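Local coordinates for lysosome-associated membrane glycoprotein 1 (Mus musculus, PDB 5GV0) that is a glycosylated lysosomal membrane protein whose membrane-proximal luminal domain probably takes part in assembly with other LAMP-1 molecules, at residues A[21-26]-A[135-140]; A[109-114]-A[125-130]. All blocks are in the same frame, centred on the assembly; numbering follows the deposited sequence.

Contact 1. Residues A[21-26]-A[135-140]; sequences MALQLN and LNVFSV
The side-chain amides of Gln-24 and Asn-136 meet at their edges, with planes turned 66° apart. Asn-136 ND2 gives its N-H to a lone pair of Gln-24 OE1 at 3.1 Å. The bond is nearly straight, 171° at the hydrogen, and OE1 lies almost in the Asn-136 amide plane. The other ends are held too: Asn-136 OD1 accepts from His-126 ND1 and is also bonded to Ser-134 OG, and Gln-24 NE2 bonds to Asn-42 OD1. Both amides are therefore fixed in rotation. Asn-26 CB flanks the same amide nitrogen, Asn-136 ND2, at 3.7 Å. At the Phe-138 ring, Ala-22 CB comes in obliquely.

The two strands run antiparallel in the larger sheet of this LAMP luminal domain, which matches the beta-prism fold of the family. Gln-24 N and O both bond to Asn-136; the bond from Asn-136 N to Gln-24 O is 2.7 Å. Between Ala-22 and Leu-23 the register slips by one. Phe-138 and Ser-139 both face Ala-22, a classic beta bulge. Ala-22 N bonds to Ser-139 O at 3.0 Å, and Ala-22 O takes the N-H of Phe-138 at 2.9 Å.

On the other face, Met-21, Leu-23, Leu-25, Leu-135, Val-137 and Val-140 present apolar side chains. Leu-23 and Val-137 lie side by side, with Leu-23 CD2 on Val-137 CG2 at 4.0 Å. Leu-135 has CG trans to its backbone N (chi1 174°), and its CD1 meets Leu-25 CD2 at 3.9 Å. Met-21 CB packs on Val-140 CG2, and the end of the methionine chain leads away and touches Leu-71 of strand 67-76.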
ATOM      1  N   MET A  21       7.230  -6.049  -0.849  1.00  9.79           N
ATOM      2  CA  MET A  21       7.306  -4.848  -0.039  1.00  9.17           C
ATOM      3  C   MET A  21       7.086  -5.094   1.433  1.00 10.39           C
ATOM      4  O   MET A  21       6.419  -6.056   1.829  1.00 10.47           O
ATOM      5  CB  MET A  21       6.296  -3.806  -0.539  1.00 12.45           C
ATOM      6  CG  MET A  21       4.859  -4.279  -0.568  1.00 10.13           C
ATOM      7  SD  MET A  21       3.849  -3.076  -1.459  1.00 13.16           S
ATOM      8  CE  MET A  21       2.266  -3.902  -1.431  1.00 15.04           C
ATOM      9  N   ALA A  22       7.666  -4.196   2.227  1.00 10.18           N
ATOM     10  CA  ALA A  22       7.513  -4.182   3.670  1.00 10.65           C
ATOM     11  C   ALA A  22       6.743  -2.928   4.059  1.00 11.10           C
ATOM     12  O   ALA A  22       7.168  -1.815   3.736  1.00 13.53           O
ATOM     13  CB  ALA A  22       8.881  -4.220   4.352  1.00 12.81           C
ATOM     14  N   LEU A  23       5.614  -3.111   4.739  1.00  9.62           N
ATOM     15  CA  LEU A  23       4.695  -2.020   5.039  1.00 10.05           C
ATOM     16  C   LEU A  23       4.361  -1.938   6.517  1.00 11.59           C
ATOM     17  O   LEU A  23       4.322  -2.948   7.214  1.00 12.28           O
ATOM     18  CB  LEU A  23       3.400  -2.178   4.249  1.00 13.31           C
ATOM     19  CG  LEU A  23       3.491  -2.314   2.729  1.00 12.39           C
ATOM     20  CD1 LEU A  23       2.111  -2.612   2.191  1.00 14.37           C
ATOM     21  CD2 LEU A  23       4.043  -1.051   2.102  1.00 14.21           C
ATOM     22  N   GLN A  24       4.088  -0.721   6.974  1.00 11.21           N
ATOM     23  CA  GLN A  24       3.807  -0.461   8.375  1.00 11.76           C
ATOM     24  C   GLN A  24       2.814   0.679   8.488  1.00 12.48           C
ATOM     25  O   GLN A  24       2.977   1.710   7.836  1.00 14.50           O
ATOM     26  CB  GLN A  24       5.105  -0.125   9.096  1.00 11.91           C
ATOM     27  CG  GLN A  24       4.971   0.362  10.519  1.00 13.89           C
ATOM     28  CD  GLN A  24       6.324   0.733  11.072  1.00 15.01           C
ATOM     29  OE1 GLN A  24       6.773   1.869  10.929  1.00 18.51           O
ATOM     30  NE2 GLN A  24       7.003  -0.239  11.669  1.00 19.89           N
ATOM     31  N   LEU A  25       1.775   0.490   9.291  1.00 10.21           N
ATOM     32  CA  LEU A  25       0.838   1.571   9.584  1.00 10.75           C
ATOM     33  C   LEU A  25       1.289   2.303  10.835  1.00 12.36           C
ATOM     34  O   LEU A  25       1.551   1.686  11.857  1.00 13.79           O
ATOM     35  CB  LEU A  25      -0.576   1.031   9.768  1.00 13.28           C
ATOM     36  CG  LEU A  25      -1.139   0.246   8.585  1.00 16.76           C
ATOM     37  CD1 LEU A  25      -2.331  -0.564   9.041  1.00 20.93           C
ATOM     38  CD2 LEU A  25      -1.530   1.199   7.471  1.00 19.15           C
ATOM     39  N   ASN A  26       1.387   3.622  10.749  1.00  9.16           N
ATOM     40  CA  ASN A  26       1.712   4.445  11.903  1.00 12.50           C
ATOM     41  C   ASN A  26       0.465   5.244  12.254  1.00 12.70           C
ATOM     42  O   ASN A  26       0.054   6.127  11.495  1.00 11.46           O
ATOM     43  CB  ASN A  26       2.910   5.355  11.595  1.00 13.01           C
ATOM     44  CG  ASN A  26       3.339   6.210  12.780  1.00 28.35           C
ATOM     45  OD1 ASN A  26       2.513   6.751  13.511  1.00 24.13           O
ATOM     46  ND2 ASN A  26       4.648   6.349  12.957  1.00 41.96           N
ATOM     47  N   LEU A 135       1.201   5.691   6.036  1.00 11.34           N
ATOM     48  CA  LEU A 135       1.588   4.379   5.551  1.00 10.98           C
ATOM     49  C   LEU A 135       3.078   4.410   5.300  1.00 12.43           C
ATOM     50  O   LEU A 135       3.545   5.105   4.394  1.00 12.16           O
ATOM     51  CB  LEU A 135       0.834   4.020   4.273  1.00 10.23           C
ATOM     52  CG  LEU A 135       1.268   2.725   3.584  1.00 10.51           C
ATOM     53  CD1 LEU A 135       0.946   1.500   4.436  1.00 13.94           C
ATOM     54  CD2 LEU A 135       0.625   2.614   2.205  1.00 13.98           C
ATOM     55  N   ASN A 136       3.824   3.681   6.119  1.00 11.17           N
ATOM     56  CA  ASN A 136       5.270   3.629   5.988  1.00  9.51           C
ATOM     57  C   ASN A 136       5.663   2.499   5.058  1.00 11.84           C
ATOM     58  O   ASN A 136       5.460   1.321   5.350  1.00 12.97           O
ATOM     59  CB  ASN A 136       5.915   3.489   7.367  1.00 10.95           C
ATOM     60  CG  ASN A 136       5.607   4.676   8.255  1.00 19.23           C
ATOM     61  OD1 ASN A 136       5.173   5.725   7.771  1.00 20.55           O
ATOM     62  ND2 ASN A 136       5.841   4.528   9.553  1.00 19.36           N
ATOM     63  N   VAL A 137       6.166   2.896   3.894  1.00 14.21           N
ATOM     64  CA  VAL A 137       6.655   1.971   2.888  1.00 12.93           C
ATOM     65  C   VAL A 137       8.134   1.818   3.151  1.00 16.28           C
ATOM     66  O   VAL A 137       8.949   2.640   2.722  1.00 16.15           O
ATOM     67  CB  VAL A 137       6.393   2.480   1.464  1.00 13.43           C
ATOM     68  CG1 VAL A 137       6.837   1.441   0.457  1.00 14.91           C
ATOM     69  CG2 VAL A 137       4.916   2.791   1.283  1.00 15.70           C
ATOM     70  N   PHE A 138       8.468   0.779   3.897  1.00 14.82           N
ATOM     71  CA  PHE A 138       9.816   0.606   4.409  1.00 14.83           C
ATOM     72  C   PHE A 138      10.750   0.213   3.274  1.00 13.52           C
ATOM     73  O   PHE A 138      11.866   0.730   3.165  1.00 15.89           O
ATOM     74  CB  PHE A 138       9.818  -0.439   5.529  1.00 15.93           C
ATOM     75  CG  PHE A 138      11.140  -0.603   6.194  1.00 16.15           C
ATOM     76  CD1 PHE A 138      11.531   0.264   7.200  1.00 21.09           C
ATOM     77  CD2 PHE A 138      11.999  -1.623   5.818  1.00 18.75           C
ATOM     78  CE1 PHE A 138      12.759   0.114   7.815  1.00 20.72           C
ATOM     79  CE2 PHE A 138      13.225  -1.779   6.429  1.00 18.60           C
ATOM     80  CZ  PHE A 138      13.605  -0.909   7.425  1.00 22.61           C
ATOM     81  N   SER A 139      10.283  -0.692   2.423  1.00 14.02           N
ATOM     82  CA  SER A 139      10.960  -0.978   1.162  1.00 15.68           C
ATOM     83  C   SER A 139       9.933  -1.517   0.185  1.00 12.98           C
ATOM     84  O   SER A 139       8.887  -2.027   0.595  1.00 13.25           O
ATOM     85  CB  SER A 139      12.105  -1.973   1.345  1.00 13.81           C
ATOM     86  OG  SER A 139      11.607  -3.263   1.633  1.00 18.32           O
ATOM     87  N   VAL A 140      10.214  -1.400  -1.107  1.00 12.05           N
ATOM     88  CA  VAL A 140       9.208  -1.769  -2.084  1.00 12.77           C
ATOM     89  C   VAL A 140       9.786  -2.004  -3.464  1.00 11.68           C
ATOM     90  O   VAL A 140      10.668  -1.276  -3.919  1.00 12.10           O
ATOM     91  CB  VAL A 140       8.111  -0.677  -2.170  1.00 12.73           C
ATOM     92  CG1 VAL A 140       8.733   0.695  -2.470  1.00 13.10           C
ATOM     93  CG2 VAL A 140       7.043  -1.028  -3.193  1.00 13.37           C
TER

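Contact 2. Residues A[109-114]-A[125-130]; sequences KALQAT and EHIFVS. With NAG (2-acetamido-2-deoxy-beta-D-glucopyranose), chain D.
Ile-127 holds CG1 opposite its carbonyl carbon (chi1 -58°), and its extended chain carries CD1 out to the methyl of Ala-110. Glu-125 puts CG trans to its backbone N (chi1 -175°) and stays extended, which brings its carboxylate beside the same alanine. Ile-127 CD1 lies 3.7 Å from Ala-110 CB. Glu-125 OE2 stands 4.1 Å from that CB. The other oxygen, OE1, comes past the CD2 branch of Leu-111, which also loosely meets Ile-127 CD1 at 4.5 Å.

No direct hydrogen bond joins the two segments. One water does the joining. It accepts the N-H of Leu-111, with Leu-111 N at 2.8 Å from the water oxygen. The same water donates to Glu-125 OE1 at 2.7 Å. The water thus takes up the Leu-111 N-H and passes the link on to the carboxylate.

These two segments belong to different sheets of the LAMP luminal domain. Strand 112-114 pairs with 81-92 in one, and strand 125-128 pairs with 133-138 in the other. The contact is therefore one of sheet against sheet. Leu-111 has a positive phi (53°), where the chain turns its corner. Ile-127 also touches Leu-84, and Tyr-119 packs on both Leu-111 and Glu-125.

Farther along, a classic beta bulge sits at Val-129 and Ser-130, beside a glycan probably carried by Asn-105. NAG O7 lies in the plane of the Phe-128 ring at its edge, 3.4 Å from Phe-128 CE1. Over one face of that ring, toward the rim, sits Ser-130 O. Val-129 O accepts a hydrogen bond from Asn-105 ND2.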
ATOM      1  N   LYS A 109      -0.409  10.278  -4.546  1.00 12.18           N
ATOM      2  CA  LYS A 109       0.409   9.970  -5.709  1.00 13.05           C
ATOM      3  C   LYS A 109       1.794   9.588  -5.232  1.00 15.70           C
ATOM      4  O   LYS A 109       2.655  10.446  -5.002  1.00 19.70           O
ATOM      5  CB  LYS A 109       0.471  11.139  -6.695  1.00 13.93           C
ATOM      6  CG  LYS A 109       1.270  10.797  -7.954  1.00 18.41           C
ATOM      7  CD  LYS A 109       1.025  11.781  -9.089  1.00 24.45           C
ATOM      8  CE  LYS A 109      -0.298  11.505  -9.783  1.00 25.67           C
ATOM      9  NZ  LYS A 109      -0.493  12.387 -10.970  1.00 27.53           N
ATOM     10  N   ALA A 110       1.990   8.289  -5.041  1.00 11.53           N
ATOM     11  CA  ALA A 110       3.267   7.767  -4.594  1.00 11.87           C
ATOM     12  C   ALA A 110       3.588   6.508  -5.377  1.00 11.37           C
ATOM     13  O   ALA A 110       2.755   6.023  -6.146  1.00 12.72           O
ATOM     14  CB  ALA A 110       3.238   7.484  -3.086  1.00 13.42           C
ATOM     15  N   LEU A 111       4.801   5.997  -5.184  1.00 13.22           N
ATOM     16  CA  LEU A 111       5.250   4.767  -5.835  1.00 11.62           C
ATOM     17  C   LEU A 111       5.047   4.856  -7.353  1.00 14.27           C
ATOM     18  O   LEU A 111       4.657   3.890  -8.005  1.00 13.43           O
ATOM     19  CB  LEU A 111       4.508   3.552  -5.255  1.00 11.05           C
ATOM     20  CG  LEU A 111       4.321   3.480  -3.735  1.00 13.98           C
ATOM     21  CD1 LEU A 111       3.658   2.155  -3.335  1.00 13.27           C
ATOM     22  CD2 LEU A 111       5.646   3.669  -2.998  1.00 15.07           C
ATOM     23  N   GLN A 112       5.320   6.030  -7.910  1.00 13.85           N
ATOM     24  CA  GLN A 112       5.039   6.283  -9.313  1.00 13.21           C
ATOM     25  C   GLN A 112       6.142   5.774 -10.230  1.00 11.91           C
ATOM     26  O   GLN A 112       7.327   6.018  -9.995  1.00 14.01           O
ATOM     27  CB  GLN A 112       4.824   7.776  -9.544  1.00 13.57           C
ATOM     28  CG  GLN A 112       4.460   8.127 -10.986  1.00 15.60           C
ATOM     29  CD  GLN A 112       4.029   9.572 -11.151  1.00 23.70           C
ATOM     30  OE1 GLN A 112       2.837   9.870 -11.228  1.00 24.80           O
ATOM     31  NE2 GLN A 112       4.998  10.477 -11.216  1.00 28.78           N
ATOM     32  N   ALA A 113       5.741   5.078 -11.288  1.00 11.20           N
ATOM     33  CA  ALA A 113       6.686   4.607 -12.284  1.00 11.29           C
ATOM     34  C   ALA A 113       6.022   4.473 -13.643  1.00 11.48           C
ATOM     35  O   ALA A 113       4.796   4.436 -13.762  1.00 11.65           O
ATOM     36  CB  ALA A 113       7.293   3.268 -11.862  1.00 10.68           C
ATOM     37  N   THR A 114       6.861   4.407 -14.667  1.00 10.95           N
ATOM     38  CA  THR A 114       6.429   4.164 -16.027  1.00 10.19           C
ATOM     39  C   THR A 114       5.724   2.821 -16.172  1.00 11.31           C
ATOM     40  O   THR A 114       6.212   1.797 -15.701  1.00 11.09           O
ATOM     41  CB  THR A 114       7.628   4.197 -16.969  1.00 13.14           C
ATOM     42  OG1 THR A 114       8.350   5.426 -16.776  1.00 13.67           O
ATOM     43  CG2 THR A 114       7.189   4.055 -18.418  1.00 16.43           C
ATOM     44  N   GLU A 125       9.694   5.474   3.100  1.00 13.63           N
ATOM     45  CA  GLU A 125       8.848   6.616   2.764  1.00 14.81           C
ATOM     46  C   GLU A 125       7.610   6.631   3.638  1.00 14.85           C
ATOM     47  O   GLU A 125       6.861   5.658   3.690  1.00 15.98           O
ATOM     48  CB  GLU A 125       8.430   6.608   1.290  1.00 13.57           C
ATOM     49  CG  GLU A 125       7.639   7.869   0.913  1.00 17.39           C
ATOM     50  CD  GLU A 125       7.126   7.867  -0.511  1.00 18.95           C
ATOM     51  OE1 GLU A 125       7.417   6.908  -1.251  1.00 20.96           O
ATOM     52  OE2 GLU A 125       6.424   8.830  -0.890  1.00 19.76           O
ATOM     53  N   HIS A 126       7.392   7.746   4.320  1.00 13.83           N
ATOM     54  CA  HIS A 126       6.217   7.902   5.157  1.00 12.80           C
ATOM     55  C   HIS A 126       5.141   8.624   4.370  1.00 14.41           C
ATOM     56  O   HIS A 126       5.185   9.841   4.207  1.00 16.78           O
ATOM     57  CB  HIS A 126       6.569   8.670   6.431  1.00 13.67           C
ATOM     58  CG  HIS A 126       7.700   8.063   7.201  1.00 18.44           C
ATOM     59  ND1 HIS A 126       7.555   6.923   7.958  1.00 31.81           N
ATOM     60  CD2 HIS A 126       8.995   8.437   7.326  1.00 33.16           C
ATOM     61  CE1 HIS A 126       8.712   6.620   8.523  1.00 25.94           C
ATOM     62  NE2 HIS A 126       9.601   7.524   8.155  1.00 30.81           N
ATOM     63  N   ILE A 127       4.189   7.861   3.856  1.00 11.06           N
ATOM     64  CA  ILE A 127       3.135   8.431   3.029  1.00 11.65           C
ATOM     65  C   ILE A 127       1.992   8.939   3.893  1.00 11.28           C
ATOM     66  O   ILE A 127       1.342   8.170   4.595  1.00 12.16           O
ATOM     67  CB  ILE A 127       2.595   7.412   2.021  1.00 10.81           C
ATOM     68  CG1 ILE A 127       3.720   6.902   1.118  1.00 12.49           C
ATOM     69  CG2 ILE A 127       1.488   8.042   1.185  1.00 12.43           C
ATOM     70  CD1 ILE A 127       3.286   5.769   0.191  1.00 13.72           C
ATOM     71  N   PHE A 128       1.767  10.249   3.851  1.00  9.89           N
ATOM     72  CA  PHE A 128       0.679  10.875   4.585  1.00  9.94           C
ATOM     73  C   PHE A 128      -0.663  10.375   4.059  1.00  9.92           C
ATOM     74  O   PHE A 128      -0.940  10.469   2.867  1.00 11.75           O
ATOM     75  CB  PHE A 128       0.786  12.402   4.453  1.00  9.92           C
ATOM     76  CG  PHE A 128      -0.262  13.183   5.207  1.00 10.04           C
ATOM     77  CD1 PHE A 128      -1.542  13.346   4.695  1.00 11.58           C
ATOM     78  CD2 PHE A 128       0.060  13.822   6.399  1.00 12.66           C
ATOM     79  CE1 PHE A 128      -2.492  14.093   5.379  1.00 13.10           C
ATOM     80  CE2 PHE A 128      -0.888  14.578   7.082  1.00 13.26           C
ATOM     81  CZ  PHE A 128      -2.162  14.712   6.569  1.00 11.49           C
ATOM     82  N   VAL A 129      -1.485   9.829   4.946  1.00  9.11           N
ATOM     83  CA  VAL A 129      -2.845   9.439   4.577  1.00  9.01           C
ATOM     84  C   VAL A 129      -3.834  10.395   5.244  1.00  8.95           C
ATOM     85  O   VAL A 129      -4.691  10.973   4.578  1.00  9.85           O
ATOM     86  CB  VAL A 129      -3.149   7.976   4.961  1.00  9.47           C
ATOM     87  CG1 VAL A 129      -4.582   7.622   4.617  1.00  9.94           C
ATOM     88  CG2 VAL A 129      -2.184   7.031   4.246  1.00 11.12           C
ATOM     89  N   SER A 130      -3.696  10.574   6.558  1.00  9.60           N
ATOM     90  CA  SER A 130      -4.407  11.632   7.281  1.00  8.51           C
ATOM     91  C   SER A 130      -3.471  12.213   8.322  1.00 11.67           C
ATOM     92  O   SER A 130      -2.352  11.720   8.489  1.00 11.81           O
ATOM     93  CB  SER A 130      -5.674  11.105   7.951  1.00 12.34           C
ATOM     94  OG  SER A 130      -5.352  10.365   9.117  1.00 14.01           O
TER
HETATM   95  C1  NAG D 403      -4.711  13.221   1.322  1.00 10.87           C
HETATM   96  C2  NAG D 403      -4.949  14.461   2.181  1.00 11.80           C
HETATM   97  C3  NAG D 403      -4.604  15.708   1.376  1.00 13.43           C
HETATM   98  C4  NAG D 403      -3.187  15.614   0.827  1.00 12.69           C
HETATM   99  C5  NAG D 403      -3.005  14.305   0.063  1.00 12.30           C
HETATM  100  C6  NAG D 403      -1.584  14.079  -0.401  1.00 12.53           C
HETATM  101  C7  NAG D 403      -6.654  14.420   3.958  1.00 10.35           C
HETATM  102  C8  NAG D 403      -8.113  14.562   4.273  1.00 14.80           C
HETATM  103  N2  NAG D 403      -6.319  14.538   2.666  1.00 11.44           N
HETATM  104  O3  NAG D 403      -4.744  16.863   2.193  1.00 19.13           O
HETATM  105  O4  NAG D 403      -2.964  16.697  -0.071  1.00 16.85           O
HETATM  106  O5  NAG D 403      -3.350  13.192   0.906  1.00 11.60           O
HETATM  107  O6  NAG D 403      -0.662  14.240   0.669  1.00 14.43           O
HETATM  108  O7  NAG D 403      -5.824  14.197   4.835  1.00 14.53           O
HETATM  109  O   HOH W   1       6.936   7.230  -3.896  1.00 17.94           O

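In the fold
From the N terminus the chain first lays down 21-26 within strand 14-30. It pairs back through strand 36-42, then crosses to the second sheet, strands 48-52 to 100-105, which 112-114 also joins. After strand 118-121 it reaches 125-130, and contact 2 closes a loop with ten residues between its segments. The chain then turns back into 135-140, where contact 1 closes a loop of 108 residues, with contact 2 nested inside. The two contacts touch: Val-137 N lies 2.9 Å from Glu-125 O, probably a hydrogen bond, and Val-137 CG2 packs on Ile-127 CD1. Contact 1 joins strands within one sheet; contact 2 ties that sheet to the other.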